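Local structure of structural polyprotein, VP3 (5CDD) at residues V65-T70 with I258-W263; W71-A76 with L246-T251; Y132-M137 with V205-N210; F156-V161 with D186-Y191. The protein probably serves as a structural building block of the virus capsid, one of the coat proteins cut from a longer polyprotein. One frame throughout, in Å; residues are numbered along the deposited sequence.

Contact 1: V65-T70 with I258-W263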
# COMPACT_ATOMS: atom_id res chain seq x y z
N VAL B 65 -38.08 -27.62 35.84
CA VAL B 65 -39.42 -28.11 36.13
C VAL B 65 -40.41 -26.97 36.36
O VAL B 65 -40.18 -26.10 37.20
CB VAL B 65 -39.42 -29.01 37.38
CG1 VAL B 65 -40.80 -29.56 37.61
CG2 VAL B 65 -38.46 -30.15 37.20
N LYS B 66 -41.51 -26.98 35.61
CA LYS B 66 -42.53 -25.96 35.74
C LYS B 66 -43.77 -26.50 36.44
O LYS B 66 -44.48 -25.76 37.13
CB LYS B 66 -42.91 -25.40 34.37
CG LYS B 66 -41.84 -24.53 33.71
CD LYS B 66 -41.69 -23.19 34.42
CE LYS B 66 -42.94 -22.34 34.31
NZ LYS B 66 -42.79 -21.00 34.95
N HIS B 67 -44.03 -27.80 36.28
CA HIS B 67 -45.19 -28.42 36.90
C HIS B 67 -44.96 -29.81 37.47
O HIS B 67 -44.13 -30.57 36.97
CB HIS B 67 -46.33 -28.52 35.88
CG HIS B 67 -46.66 -27.22 35.21
ND1 HIS B 67 -47.10 -26.12 35.90
CD2 HIS B 67 -46.61 -26.85 33.91
CE1 HIS B 67 -47.31 -25.12 35.06
NE2 HIS B 67 -47.01 -25.54 33.84
N VAL B 68 -45.70 -30.13 38.52
CA VAL B 68 -45.66 -31.43 39.17
C VAL B 68 -47.13 -31.72 39.47
O VAL B 68 -47.61 -31.49 40.59
CB VAL B 68 -44.86 -31.40 40.49
CG1 VAL B 68 -44.88 -32.79 41.13
CG2 VAL B 68 -43.43 -30.98 40.23
N LEU B 69 -47.84 -32.20 38.46
CA LEU B 69 -49.27 -32.50 38.57
C LEU B 69 -49.58 -33.80 39.31
O LEU B 69 -48.71 -34.64 39.52
CB LEU B 69 -49.88 -32.57 37.17
CG LEU B 69 -49.53 -31.42 36.22
CD1 LEU B 69 -50.05 -31.75 34.83
CD2 LEU B 69 -50.12 -30.11 36.73
N THR B 70 -50.85 -33.95 39.69
CA THR B 70 -51.31 -35.14 40.39
C THR B 70 -52.40 -35.80 39.55
O THR B 70 -53.44 -35.21 39.28
CB THR B 70 -51.91 -34.81 41.78
OG1 THR B 70 -50.91 -34.15 42.58
CG2 THR B 70 -52.35 -36.08 42.48
N ILE B 258 -47.02 -36.15 37.62
CA ILE B 258 -46.62 -35.84 36.26
C ILE B 258 -45.70 -34.62 36.31
O ILE B 258 -46.15 -33.51 36.58
CB ILE B 258 -47.83 -35.53 35.37
CG1 ILE B 258 -48.80 -36.71 35.41
CG2 ILE B 258 -47.38 -35.27 33.94
CD1 ILE B 258 -50.06 -36.49 34.62
N VAL B 259 -44.42 -34.84 36.06
CA VAL B 259 -43.44 -33.76 36.07
C VAL B 259 -43.27 -33.20 34.66
O VAL B 259 -43.18 -33.96 33.70
CB VAL B 259 -42.08 -34.25 36.60
CG1 VAL B 259 -41.11 -33.08 36.70
CG2 VAL B 259 -42.25 -34.91 37.95
N VAL B 260 -43.23 -31.88 34.56
CA VAL B 260 -43.07 -31.23 33.26
C VAL B 260 -41.86 -30.31 33.23
O VAL B 260 -41.76 -29.36 34.01
CB VAL B 260 -44.32 -30.39 32.91
CG1 VAL B 260 -44.15 -29.76 31.53
CG2 VAL B 260 -45.56 -31.26 32.95
N TRP B 261 -40.93 -30.61 32.32
CA TRP B 261 -39.72 -29.81 32.16
C TRP B 261 -39.87 -28.91 30.94
O TRP B 261 -40.54 -29.27 29.98
CB TRP B 261 -38.50 -30.71 31.97
CG TRP B 261 -38.19 -31.58 33.15
CD1 TRP B 261 -38.89 -32.67 33.58
CD2 TRP B 261 -37.09 -31.43 34.06
NE1 TRP B 261 -38.29 -33.21 34.69
CE2 TRP B 261 -37.18 -32.47 35.01
CE3 TRP B 261 -36.03 -30.52 34.16
CZ2 TRP B 261 -36.26 -32.63 36.05
CZ3 TRP B 261 -35.11 -30.67 35.20
CH2 TRP B 261 -35.23 -31.72 36.13
N LYS B 262 -39.25 -27.73 30.99
CA LYS B 262 -39.34 -26.78 29.89
C LYS B 262 -37.99 -26.18 29.50
O LYS B 262 -37.16 -25.88 30.36
CB LYS B 262 -40.31 -25.66 30.25
CG LYS B 262 -40.42 -24.56 29.20
CD LYS B 262 -41.35 -23.45 29.65
CE LYS B 262 -41.44 -22.35 28.61
NZ LYS B 262 -42.40 -21.27 28.99
N TRP B 263 -37.78 -26.01 28.20
CA TRP B 263 -36.56 -25.41 27.67
C TRP B 263 -36.78 -25.13 26.19
O TRP B 263 -37.75 -25.60 25.60
CB TRP B 263 -35.35 -26.34 27.90
CG TRP B 263 -35.25 -27.51 26.98
CD1 TRP B 263 -34.64 -27.55 25.76
CD2 TRP B 263 -35.77 -28.83 27.21
NE1 TRP B 263 -34.75 -28.81 25.21
CE2 TRP B 263 -35.44 -29.61 26.08
CE3 TRP B 263 -36.49 -29.42 28.25
CZ2 TRP B 263 -35.80 -30.96 25.96
CZ3 TRP B 263 -36.85 -30.77 28.14
CH2 TRP B 263 -36.50 -31.52 27.00
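V65-T70 and I258-W263 run antiparallel, their axes 4.6 Å apart at the closest. L69 and I258 form a hydrogen-bonded pair, L69 N lying 2.8 Å from I258 O. At V260 the ladder changes step: K66 N reaches V260 O at 2.9 Å, while V260 N donates to H67 O. K66 and H67 thus both face V260, a classic beta bulge. In the viral jelly roll this is the pairing of strands B and I, with D on the far side of I (the backbones of V259 and W261 bond to those of T142 and R140). On the face carrying V65, V68, V259 and W261, V65 CG2 sits over the six-membered ring of W261, 3.4 Å from its centroid and 12° off the normal. V65 CG1 lies anti to the backbone N (chi1 -177°) and meets V259 CG1 at 3.6 Å. T117 of a neighbouring subunit packs on V65 and W261. The opposite face pairs L69 with I258 and H67 with V260, CB against CB, and I91 touches the latter two. K66 CG touches K262 CB at 3.9 Å; both amines form salt bridges with E124, probably offsetting their like charges, and K66 NZ also bonds to S99 OG.

Contact 2: W71-A76 with L246-T251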
# COMPACT_ATOMS: atom_id res chain seq x y z
N TRP B 71 -52.13 -37.03 39.11
CA TRP B 71 -53.09 -37.77 38.31
C TRP B 71 -53.66 -38.89 39.16
O TRP B 71 -52.94 -39.81 39.56
CB TRP B 71 -52.40 -38.32 37.05
CG TRP B 71 -53.32 -39.05 36.12
CD1 TRP B 71 -54.68 -38.96 36.05
CD2 TRP B 71 -52.93 -39.96 35.08
NE1 TRP B 71 -55.16 -39.75 35.04
CE2 TRP B 71 -54.11 -40.38 34.42
CE3 TRP B 71 -51.69 -40.45 34.64
CZ2 TRP B 71 -54.09 -41.27 33.35
CZ3 TRP B 71 -51.67 -41.34 33.57
CH2 TRP B 71 -52.87 -41.74 32.93
N LYS B 72 -54.95 -38.81 39.46
CA LYS B 72 -55.63 -39.79 40.28
C LYS B 72 -56.42 -40.79 39.45
O LYS B 72 -56.77 -40.51 38.30
CB LYS B 72 -56.60 -39.09 41.24
CG LYS B 72 -55.99 -37.96 42.02
CD LYS B 72 -57.06 -37.19 42.77
CE LYS B 72 -56.47 -35.98 43.47
NZ LYS B 72 -57.52 -35.17 44.15
N THR B 73 -56.70 -41.94 40.04
CA THR B 73 -57.47 -42.96 39.35
C THR B 73 -58.91 -42.44 39.28
O THR B 73 -59.76 -43.01 38.61
CB THR B 73 -57.42 -44.29 40.12
OG1 THR B 73 -57.93 -44.10 41.44
CG2 THR B 73 -55.99 -44.81 40.20
N THR B 74 -59.14 -41.33 39.98
CA THR B 74 -60.45 -40.69 40.05
C THR B 74 -60.71 -39.70 38.91
O THR B 74 -61.85 -39.49 38.52
CB THR B 74 -60.62 -39.97 41.41
OG1 THR B 74 -61.33 -40.82 42.31
CG2 THR B 74 -61.35 -38.64 41.25
N ASP B 75 -59.65 -39.10 38.37
CA ASP B 75 -59.79 -38.14 37.28
C ASP B 75 -60.51 -38.74 36.07
O ASP B 75 -60.34 -39.91 35.73
CB ASP B 75 -58.42 -37.62 36.86
CG ASP B 75 -57.70 -36.91 37.99
OD1 ASP B 75 -58.27 -35.94 38.55
OD2 ASP B 75 -56.57 -37.30 38.32
N ALA B 76 -61.33 -37.91 35.43
CA ALA B 76 -62.09 -38.32 34.26
C ALA B 76 -61.27 -38.21 32.99
O ALA B 76 -60.33 -37.41 32.92
CB ALA B 76 -63.34 -37.47 34.14
N LEU B 246 -56.72 -43.81 34.99
CA LEU B 246 -55.58 -44.38 35.71
C LEU B 246 -55.99 -45.61 36.51
O LEU B 246 -56.93 -45.56 37.31
CB LEU B 246 -54.98 -43.34 36.66
CG LEU B 246 -53.76 -43.81 37.47
CD1 LEU B 246 -52.63 -44.17 36.52
CD2 LEU B 246 -53.33 -42.72 38.43
N MET B 247 -55.29 -46.72 36.29
CA MET B 247 -55.57 -47.97 36.99
C MET B 247 -54.44 -48.23 37.98
O MET B 247 -53.29 -47.93 37.69
CB MET B 247 -55.64 -49.11 35.97
CG MET B 247 -56.74 -48.94 34.94
SD MET B 247 -58.37 -49.42 35.57
CE MET B 247 -58.88 -47.98 36.49
N ALA B 248 -54.77 -48.78 39.14
CA ALA B 248 -53.75 -49.05 40.14
C ALA B 248 -54.19 -50.01 41.22
O ALA B 248 -55.16 -49.76 41.92
CB ALA B 248 -53.32 -47.74 40.78
N PRO B 249 -53.46 -51.14 41.38
CA PRO B 249 -53.83 -52.10 42.42
C PRO B 249 -53.76 -51.34 43.74
O PRO B 249 -53.16 -50.26 43.79
CB PRO B 249 -52.73 -53.16 42.32
CG PRO B 249 -52.33 -53.10 40.89
CD PRO B 249 -52.29 -51.62 40.63
N ASP B 250 -54.35 -51.87 44.80
CA ASP B 250 -54.29 -51.16 46.07
C ASP B 250 -52.99 -51.44 46.82
O ASP B 250 -52.80 -50.98 47.94
CB ASP B 250 -55.50 -51.50 46.94
CG ASP B 250 -55.52 -52.94 47.39
OD1 ASP B 250 -54.85 -53.77 46.74
OD2 ASP B 250 -56.21 -53.25 48.39
N THR B 251 -52.10 -52.19 46.18
CA THR B 251 -50.80 -52.50 46.77
C THR B 251 -49.91 -51.27 46.59
O THR B 251 -48.91 -51.10 47.30
CB THR B 251 -50.13 -53.70 46.08
OG1 THR B 251 -50.14 -53.51 44.65
CG2 THR B 251 -50.88 -54.97 46.43
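L246 packs against W71 and T73 in an apolar side-chain contact at one end of the jelly-roll sandwich, where strand 64-72 of one sheet runs out beside the end of strand 236-247 of the other. These are strands B and H in the customary lettering, and they meet between sheets rather than as neighbours within one. L246 is the hub. Its CB stands over one face of the W71 indole, 4.1 Å from the centroid of the five-membered ring and 22° off the normal, displaced toward the rim; the closest ring atom is CE2, 3.8 Å from L246 CB. With CG anti to the backbone N (chi1 -179°), the leucine turns its branched end to the six-membered ring side, where CD1 lies 4.2 Å from W71 CZ3. From the same segment as W71, T73 CG2 touches L246 CG at 3.7 Å and A248 CB at 4.0 Å. T73 opens the bend of a type I turn from K72 to D75, in which D75 N bonds to K72 O at 3.2 Å. V256 and L195 also touch both W71 and L246, enlarging the apolar cluster. Across the two segments the polar component is a CA-H...O approach of T73 CA to L246 O, so cohesion here depends mainly on apolar fit, with the L246 methylene over the indole and the T73 methyl against the leucine and A248.

Contact 3: Y132-M137 with V205-N210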
# COMPACT_ATOMS: atom_id res chain seq x y z
N TYR B 132 -38.94 -9.45 21.27
CA TYR B 132 -39.62 -10.52 20.56
C TYR B 132 -38.76 -11.77 20.51
O TYR B 132 -37.53 -11.69 20.60
CB TYR B 132 -39.96 -10.09 19.13
CG TYR B 132 -40.53 -8.70 19.02
CD1 TYR B 132 -39.70 -7.62 18.72
CD2 TYR B 132 -41.88 -8.45 19.23
CE1 TYR B 132 -40.21 -6.32 18.62
CE2 TYR B 132 -42.40 -7.16 19.14
CZ TYR B 132 -41.56 -6.10 18.84
OH TYR B 132 -42.06 -4.83 18.75
N TRP B 133 -39.40 -12.93 20.37
CA TRP B 133 -38.69 -14.20 20.32
C TRP B 133 -39.19 -15.10 19.20
O TRP B 133 -40.19 -14.81 18.54
CB TRP B 133 -38.85 -14.95 21.64
CG TRP B 133 -40.27 -15.36 21.92
CD1 TRP B 133 -41.25 -14.60 22.48
CD2 TRP B 133 -40.87 -16.63 21.61
NE1 TRP B 133 -42.43 -15.31 22.53
CE2 TRP B 133 -42.22 -16.55 22.00
CE3 TRP B 133 -40.39 -17.81 21.03
CZ2 TRP B 133 -43.11 -17.62 21.84
CZ3 TRP B 133 -41.28 -18.88 20.86
CH2 TRP B 133 -42.62 -18.77 21.27
N ARG B 134 -38.48 -16.20 19.01
CA ARG B 134 -38.80 -17.20 18.00
C ARG B 134 -37.97 -18.42 18.36
O ARG B 134 -36.74 -18.34 18.44
CB ARG B 134 -38.41 -16.71 16.61
CG ARG B 134 -38.72 -17.69 15.50
CD ARG B 134 -38.09 -17.26 14.19
NE ARG B 134 -38.36 -18.22 13.12
CZ ARG B 134 -39.51 -18.31 12.46
NH1 ARG B 134 -40.51 -17.49 12.77
NH2 ARG B 134 -39.67 -19.22 11.52
N ALA B 135 -38.62 -19.56 18.59
CA ALA B 135 -37.89 -20.76 18.96
C ALA B 135 -38.74 -22.03 18.96
O ALA B 135 -39.96 -21.98 18.82
CB ALA B 135 -37.25 -20.57 20.33
N THR B 136 -38.06 -23.16 19.11
CA THR B 136 -38.71 -24.46 19.16
C THR B 136 -38.82 -24.80 20.64
O THR B 136 -37.81 -25.02 21.31
CB THR B 136 -37.87 -25.54 18.46
OG1 THR B 136 -37.79 -25.24 17.06
CG2 THR B 136 -38.49 -26.91 18.65
N MET B 137 -40.05 -24.82 21.15
CA MET B 137 -40.27 -25.12 22.56
C MET B 137 -40.24 -26.61 22.84
O MET B 137 -40.90 -27.40 22.16
CB MET B 137 -41.60 -24.53 23.01
CG MET B 137 -41.68 -23.02 22.87
SD MET B 137 -40.21 -22.20 23.54
CE MET B 137 -40.35 -22.62 25.28
N VAL B 205 -42.05 -28.64 19.98
CA VAL B 205 -42.99 -27.88 19.16
C VAL B 205 -42.31 -26.73 18.42
O VAL B 205 -41.98 -25.70 19.01
CB VAL B 205 -44.13 -27.30 20.03
CG1 VAL B 205 -45.19 -26.66 19.14
CG2 VAL B 205 -44.75 -28.40 20.88
N PRO B 206 -42.08 -26.90 17.11
CA PRO B 206 -41.44 -25.87 16.29
C PRO B 206 -42.26 -24.58 16.30
O PRO B 206 -43.44 -24.59 16.64
CB PRO B 206 -41.38 -26.50 14.91
CG PRO B 206 -41.21 -27.95 15.23
CD PRO B 206 -42.20 -28.16 16.34
N PHE B 207 -41.63 -23.47 15.93
CA PHE B 207 -42.31 -22.19 15.91
C PHE B 207 -43.34 -22.11 14.78
O PHE B 207 -42.98 -22.21 13.60
CB PHE B 207 -41.30 -21.05 15.75
CG PHE B 207 -41.88 -19.68 15.95
CD1 PHE B 207 -42.13 -19.19 17.22
CD2 PHE B 207 -42.18 -18.88 14.85
CE1 PHE B 207 -42.67 -17.92 17.41
CE2 PHE B 207 -42.71 -17.60 15.03
CZ PHE B 207 -42.96 -17.12 16.31
N VAL B 208 -44.60 -21.95 15.14
CA VAL B 208 -45.67 -21.83 14.16
C VAL B 208 -46.56 -20.64 14.51
O VAL B 208 -47.14 -20.58 15.59
CB VAL B 208 -46.54 -23.10 14.08
CG1 VAL B 208 -45.71 -24.26 13.54
CG2 VAL B 208 -47.10 -23.44 15.46
N SER B 209 -46.64 -19.69 13.59
CA SER B 209 -47.44 -18.49 13.79
C SER B 209 -47.52 -17.71 12.49
O SER B 209 -46.77 -17.97 11.55
CB SER B 209 -46.79 -17.62 14.88
OG SER B 209 -47.56 -16.46 15.14
N ASN B 210 -48.45 -16.76 12.42
CA ASN B 210 -48.61 -15.93 11.23
C ASN B 210 -47.75 -14.69 11.42
O ASN B 210 -47.86 -13.71 10.69
CB ASN B 210 -50.08 -15.57 11.02
CG ASN B 210 -50.66 -14.80 12.18
OD1 ASN B 210 -50.43 -15.14 13.34
ND2 ASN B 210 -51.45 -13.78 11.87
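The F207 ring meets both W133 and R134, turning an edge to the first and a face to the second. Its CD1-CE1 edge points at one face of the W133 indole in an offset edge-to-face pair: the planes stand at 83° and the centroid of F207 is 5.4 Å from that of the indole six-membered ring. The nearest atoms are F207 CD1 and W133 CZ3, at 3.8 Å. R134 CG lies over one face of F207 in a CH-pi contact, 3.8 Å from the ring centroid and displaced toward the rim. The arginine chain stays extended from CG to NE and crosses the phenylalanine at about a right angle, and its guanidinium lies beside the CD2 corner of the ring, the planes 58° apart. That group is tilted rather than stacked, and its NH1 hydrogen-bonds M212 O, which fixes the head beside the ring. At the indole edge, in plane, lies A135 O. F207 has CG anti to the backbone N (chi1 -171°), which directs the ring from its loop toward the strand. Next to this cluster, the backbones join through one hydrogen-bonded antiparallel pair: V205 N donates to M137 O at 2.8 Å, and M137 N reaches V205 O at 3.0 Å. CG2 of T136 rests 3.7 Å from V205 O, while T136 OG1 bonds to D266. Pairing of strand 132-144 with the end of 202-205, followed by a departing loop, is the D-G edge of the BIDG sheet in a picornavirus-like jelly roll.

Contact 4: F156-V161 with D186-Y191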
# COMPACT_ATOMS: atom_id res chain seq x y z
N PHE B 156 -51.80 -33.02 23.34
CA PHE B 156 -51.98 -32.51 21.99
C PHE B 156 -51.70 -31.01 21.92
O PHE B 156 -51.72 -30.32 22.94
CB PHE B 156 -53.39 -32.82 21.48
CG PHE B 156 -54.49 -32.08 22.20
CD1 PHE B 156 -54.93 -30.84 21.73
CD2 PHE B 156 -55.09 -32.61 23.34
CE1 PHE B 156 -55.95 -30.15 22.39
CE2 PHE B 156 -56.10 -31.93 24.00
CZ PHE B 156 -56.53 -30.69 23.52
N PHE B 157 -51.44 -30.53 20.71
CA PHE B 157 -51.15 -29.11 20.50
C PHE B 157 -52.27 -28.41 19.74
O PHE B 157 -52.75 -28.90 18.71
CB PHE B 157 -49.84 -28.94 19.73
CG PHE B 157 -49.52 -27.51 19.38
CD1 PHE B 157 -49.23 -26.59 20.38
CD2 PHE B 157 -49.56 -27.08 18.05
CE1 PHE B 157 -48.97 -25.25 20.06
CE2 PHE B 157 -49.30 -25.75 17.73
CZ PHE B 157 -49.01 -24.83 18.73
N GLU B 158 -52.65 -27.25 20.25
CA GLU B 158 -53.70 -26.44 19.63
C GLU B 158 -53.15 -25.04 19.37
O GLU B 158 -52.79 -24.32 20.30
CB GLU B 158 -54.91 -26.37 20.56
CG GLU B 158 -56.00 -25.38 20.15
CD GLU B 158 -56.51 -25.59 18.74
OE1 GLU B 158 -56.66 -26.75 18.32
OE2 GLU B 158 -56.78 -24.58 18.04
N PRO B 159 -53.05 -24.65 18.10
CA PRO B 159 -52.53 -23.33 17.74
C PRO B 159 -53.59 -22.25 17.91
O PRO B 159 -54.79 -22.51 17.77
CB PRO B 159 -52.14 -23.51 16.28
CG PRO B 159 -53.21 -24.43 15.78
CD PRO B 159 -53.29 -25.46 16.89
N GLY B 160 -53.16 -21.04 18.23
CA GLY B 160 -54.10 -19.95 18.40
C GLY B 160 -54.29 -19.50 19.83
O GLY B 160 -53.51 -19.85 20.72
N VAL B 161 -55.35 -18.72 20.06
CA VAL B 161 -55.66 -18.20 21.38
C VAL B 161 -55.89 -19.32 22.38
O VAL B 161 -56.34 -20.41 22.02
CB VAL B 161 -56.91 -17.30 21.35
CG1 VAL B 161 -57.10 -16.61 22.69
CG2 VAL B 161 -56.80 -16.28 20.23
N ASP B 186 -58.83 -35.00 17.70
CA ASP B 186 -58.69 -36.05 16.70
C ASP B 186 -57.77 -35.63 15.55
O ASP B 186 -57.02 -36.44 15.02
CB ASP B 186 -60.06 -36.43 16.14
CG ASP B 186 -61.02 -36.89 17.22
OD1 ASP B 186 -60.72 -37.88 17.91
OD2 ASP B 186 -62.09 -36.26 17.37
N ASN B 187 -57.84 -34.35 15.19
CA ASN B 187 -57.04 -33.82 14.09
C ASN B 187 -55.78 -33.10 14.55
O ASN B 187 -54.88 -32.84 13.76
CB ASN B 187 -57.89 -32.86 13.26
CG ASN B 187 -59.04 -33.55 12.57
OD1 ASN B 187 -60.02 -32.91 12.17
ND2 ASN B 187 -58.93 -34.87 12.40
N ASN B 188 -55.73 -32.77 15.84
CA ASN B 188 -54.58 -32.06 16.39
C ASN B 188 -53.35 -32.95 16.51
O ASN B 188 -53.46 -34.16 16.67
CB ASN B 188 -54.92 -31.49 17.77
CG ASN B 188 -55.99 -30.43 17.71
OD1 ASN B 188 -57.11 -30.68 17.26
ND2 ASN B 188 -55.65 -29.23 18.15
N TYR B 189 -52.18 -32.32 16.43
CA TYR B 189 -50.92 -33.04 16.58
C TYR B 189 -50.87 -33.47 18.04
O TYR B 189 -51.06 -32.64 18.94
CB TYR B 189 -49.74 -32.13 16.27
CG TYR B 189 -49.32 -32.15 14.82
CD1 TYR B 189 -48.61 -33.24 14.30
CD2 TYR B 189 -49.61 -31.09 13.96
CE1 TYR B 189 -48.21 -33.27 12.97
CE2 TYR B 189 -49.22 -31.11 12.63
CZ TYR B 189 -48.52 -32.21 12.13
OH TYR B 189 -48.13 -32.23 10.82
N LYS B 190 -50.61 -34.75 18.29
CA LYS B 190 -50.56 -35.23 19.67
C LYS B 190 -49.72 -36.47 19.87
O LYS B 190 -49.21 -37.07 18.92
CB LYS B 190 -51.98 -35.52 20.16
CG LYS B 190 -52.72 -36.57 19.34
CD LYS B 190 -54.09 -36.87 19.92
CE LYS B 190 -54.85 -37.86 19.05
NZ LYS B 190 -55.05 -37.34 17.67
N TYR B 191 -49.57 -36.85 21.14
CA TYR B 191 -48.82 -38.03 21.54
C TYR B 191 -49.55 -38.67 22.71
O TYR B 191 -50.03 -37.97 23.61
CB TYR B 191 -47.41 -37.66 21.98
CG TYR B 191 -46.61 -38.86 22.44
CD1 TYR B 191 -46.12 -39.79 21.52
CD2 TYR B 191 -46.40 -39.10 23.80
CE1 TYR B 191 -45.44 -40.92 21.94
CE2 TYR B 191 -45.72 -40.24 24.23
CZ TYR B 191 -45.24 -41.15 23.30
OH TYR B 191 -44.57 -42.27 23.71
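Hydrogen bonds join F156-V161 to D186-Y191 at three points, two of them made by the side-chain amide of N188. The backbone bond runs from F157 N to Y189 O, 2.8 Å; the same oxygen lies close to the CA of F156. Immediately beyond it, N188 ND2 spends both its hydrogens on the facing strand. One goes to F157 O at 3.0 Å, approaching from above the carbonyl plane, and the other to E158 OE1 at 2.7 Å, met on the anti side of the carboxylate. Both acceptors lie close to the amide plane, so the two bonds fix the rotation of the N188 head. E158 brings its oxygens to this point by a bend at chi2 (55°) after a first torsion that holds CG anti to the backbone N.

The charge of E158 is shared with another chain: R196 of a neighbouring subunit makes a salt bridge to OE2, T194 of that subunit bonds to the same oxygen, and the backbone N of its Y195 reaches OE1. So many donors would favour an ionised carboxylate. Apolar contact is modest. F156 and K190 form a non-hydrogen-bonded antiparallel pair, their CB atoms in contact on one face of the sheet, and F156 CD1 lies 4.0 Å from N188 CB. K190 NZ hydrogen-bonds S185 O. On the other face, Y189 meets F15 of a further subunit edge-to-face. Antiparallel strands 150-159 and 189-194 correspond to E and F of the CHEF sheet in the viral jelly roll, here with N188 linking the strand pair to a subunit interface.

In the fold
From the N terminus the chain lays down 65-70 and 71-76 along one strand, then 132-137 and 156-161; their partners follow in reverse order, so the four contacts nest without crossing. Contact 4 closes the innermost loop at 186-191, contact 3 the next at 205-210, contact 2 at 246-251 and contact 1, the outermost, at 258-263. Contacts 1 and 3 belong to the same sheet and touch where K262 meets M137. Contact 4 builds the other sheet, and F157 packs on V205 and V208 of contact 3. Contact 2 joins the two sheets at the end of strand 64-72, its W71 touching I258 of contact 1 and its centre about 36 Å from that of contact 3.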